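Local atomic coordinates of 5-formaminoimidazole-4-carboxamide-1-(beta)-D-ribofuranosyl 5'-monophosphate synthetase (Methanocaldococcus jannaschii, PDB entry 2R7L), a protein that catalyses the ATP- and formate-dependent formylation of the purine precursor AICAR to FAICAR without folates, working as a homohexameric ATP-grasp ligase. Residues Lys34-Glu39 and Arg342-Ile347. Residues are numbered along the deposited sequence; the frame is centred on the assembly and turned at random.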
loop_
_atom_site.group_PDB
_atom_site.type_symbol
_atom_site.label_atom_id
_atom_site.label_comp_id
_atom_site.label_asym_id
_atom_site.label_seq_id
_atom_site.Cartn_x
_atom_site.Cartn_y
_atom_site.Cartn_z
ATOM N N LYS A 34 7.242 -16.172 6.094
ATOM C CA LYS A 34 6.483 -14.964 5.748
ATOM C C LYS A 34 6.837 -14.460 4.356
ATOM O O LYS A 34 5.957 -14.189 3.544
ATOM C CB LYS A 34 6.701 -13.845 6.768
ATOM C CG LYS A 34 5.804 -12.615 6.551
ATOM C CD LYS A 34 4.336 -12.983 6.643
ATOM C CE LYS A 34 3.431 -11.801 6.300
ATOM N NZ LYS A 34 2.012 -12.110 6.596
ATOM N N GLY A 35 8.128 -14.326 4.083
ATOM C CA GLY A 35 8.581 -13.850 2.779
ATOM C C GLY A 35 8.071 -14.716 1.644
ATOM O O GLY A 35 7.716 -14.216 0.580
ATOM N N ALA A 36 8.051 -16.025 1.874
ATOM C CA ALA A 36 7.537 -16.982 0.904
ATOM C C ALA A 36 6.045 -16.776 0.633
ATOM O O ALA A 36 5.625 -16.720 -0.514
ATOM C CB ALA A 36 7.789 -18.396 1.385
ATOM N N LYS A 37 5.252 -16.682 1.694
ATOM C CA LYS A 37 3.838 -16.411 1.561
ATOM C C LYS A 37 3.613 -15.125 0.768
ATOM O O LYS A 37 2.774 -15.083 -0.125
ATOM C CB LYS A 37 3.186 -16.287 2.940
ATOM C CG LYS A 37 3.125 -17.584 3.726
ATOM C CD LYS A 37 1.904 -18.403 3.376
ATOM C CE LYS A 37 0.649 -17.796 3.982
ATOM N NZ LYS A 37 -0.543 -18.658 3.771
ATOM N N LEU A 38 4.370 -14.082 1.102
ATOM C CA LEU A 38 4.224 -12.775 0.454
ATOM C C LEU A 38 4.547 -12.845 -1.032
ATOM O O LEU A 38 4.078 -12.010 -1.807
ATOM C CB LEU A 38 5.111 -11.709 1.131
ATOM C CG LEU A 38 4.644 -11.127 2.473
ATOM C CD1 LEU A 38 5.732 -10.258 3.098
ATOM C CD2 LEU A 38 3.355 -10.333 2.325
ATOM N N GLU A 39 5.355 -13.828 -1.430
ATOM C CA GLU A 39 5.687 -14.008 -2.851
ATOM C C GLU A 39 4.754 -15.004 -3.557
ATOM O O GLU A 39 4.885 -15.250 -4.752
ATOM C CB GLU A 39 7.149 -14.432 -3.022
ATOM C CG GLU A 39 8.148 -13.321 -2.680
ATOM C CD GLU A 39 8.089 -12.162 -3.658
ATOM O OE1 GLU A 39 8.246 -12.405 -4.876
ATOM O OE2 GLU A 39 7.890 -11.010 -3.214
ATOM N N ARG A 342 13.295 -11.826 -0.056
ATOM C CA ARG A 342 14.300 -11.732 -1.115
ATOM C C ARG A 342 14.748 -13.112 -1.603
ATOM O O ARG A 342 14.996 -13.309 -2.792
ATOM C CB ARG A 342 15.516 -10.936 -0.639
ATOM C CG ARG A 342 16.584 -10.747 -1.713
ATOM C CD ARG A 342 16.047 -9.943 -2.869
ATOM N NE ARG A 342 16.921 -9.939 -4.044
ATOM C CZ ARG A 342 16.887 -10.860 -5.005
ATOM N NH1 ARG A 342 16.035 -11.882 -4.926
ATOM N NH2 ARG A 342 17.717 -10.766 -6.042
ATOM N N ILE A 343 14.851 -14.061 -0.682
ATOM C CA ILE A 343 15.143 -15.447 -1.048
ATOM C C ILE A 343 13.992 -16.009 -1.902
ATOM O O ILE A 343 14.214 -16.509 -3.004
ATOM C CB ILE A 343 15.370 -16.319 0.211
ATOM C CG1 ILE A 343 16.702 -15.952 0.880
ATOM C CG2 ILE A 343 15.315 -17.808 -0.126
ATOM C CD1 ILE A 343 16.814 -16.412 2.316
ATOM N N ALA A 344 12.767 -15.886 -1.391
ATOM C CA ALA A 344 11.559 -16.380 -2.066
ATOM C C ALA A 344 11.406 -15.825 -3.476
ATOM O O ALA A 344 11.017 -16.536 -4.394
ATOM C CB ALA A 344 10.340 -16.060 -1.251
ATOM N N ARG A 345 11.727 -14.551 -3.638
ATOM C CA ARG A 345 11.633 -13.900 -4.920
ATOM C C ARG A 345 12.606 -14.503 -5.929
ATOM O O ARG A 345 12.248 -14.722 -7.084
ATOM C CB ARG A 345 11.892 -12.404 -4.760
ATOM C CG ARG A 345 12.066 -11.675 -6.067
ATOM C CD ARG A 345 11.892 -10.196 -5.845
ATOM N NE ARG A 345 10.692 -9.949 -5.055
ATOM C CZ ARG A 345 10.436 -8.819 -4.407
ATOM N NH1 ARG A 345 11.307 -7.819 -4.442
ATOM N NH2 ARG A 345 9.313 -8.697 -3.712
ATOM N N GLU A 346 13.837 -14.761 -5.494
ATOM C CA GLU A 346 14.833 -15.371 -6.365
ATOM C C GLU A 346 14.320 -16.738 -6.789
ATOM O O GLU A 346 14.473 -17.135 -7.934
ATOM C CB GLU A 346 16.200 -15.485 -5.674
ATOM C CG GLU A 346 17.409 -15.618 -6.636
ATOM C CD GLU A 346 17.785 -14.305 -7.303
ATOM O OE1 GLU A 346 17.052 -13.303 -7.127
ATOM O OE2 GLU A 346 18.821 -14.264 -8.008
ATOM N N ILE A 347 13.692 -17.451 -5.866
ATOM C CA ILE A 347 13.101 -18.736 -6.203
ATOM C C ILE A 347 11.976 -18.549 -7.232
ATOM O O ILE A 347 11.951 -19.233 -8.258
ATOM C CB ILE A 347 12.616 -19.491 -4.954
ATOM C CG1 ILE A 347 13.817 -19.828 -4.049
ATOM C CG2 ILE A 347 11.898 -20.767 -5.355
ATOM C CD1 ILE A 347 13.457 -20.534 -2.735
#
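Ala344 and Ala36 meet where two helices of this ATP-grasp ligase pack together: 29-38, flanking the parallel sheet of the Rossmann-like N-terminal domain, and 339-353, from the C-terminal ATP-grasp part. The approach is close, with Ala344 CA 5.0 Å from Ala36 CA, consistent with the small alanine side chains on both helices, whose CB atoms are 4.3 Å apart. The methyl of Ala344 points at the other helix and lies 3.7 Å from both Ala36 CA and the carbonyl oxygen of Gly35. Ile21 of strand 20-24 touches both alanines, which ties this tight side to the sheet.

Toward the partly exposed Arg345 the contact is looser and polar. Glu39 lays CG 3.8 Å from Ala344 CB before its chain bends at chi2 (-67°) and brings the carboxylate to the edge of the Arg345 guanidinium, with OE1 in its plane. The arginine leaves its helix with CG anti to the backbone N (chi1 169°), then bends at chi3. Carboxylate and guanidinium planes are turned 61° apart, and the resulting salt bridge is uneven: Arg345 NE to Glu39 OE1 is straight but long at 3.5 Å, hence weak. The strongest polar partner of Glu39 is Gln341, whose NE2 hydrogen-bonds OE2; Arg345 shares that oxygen. The short bond runs from Arg345 NH2 to Glu39 OE2, 2.8 Å, meeting the oxygen from above the carboxylate plane.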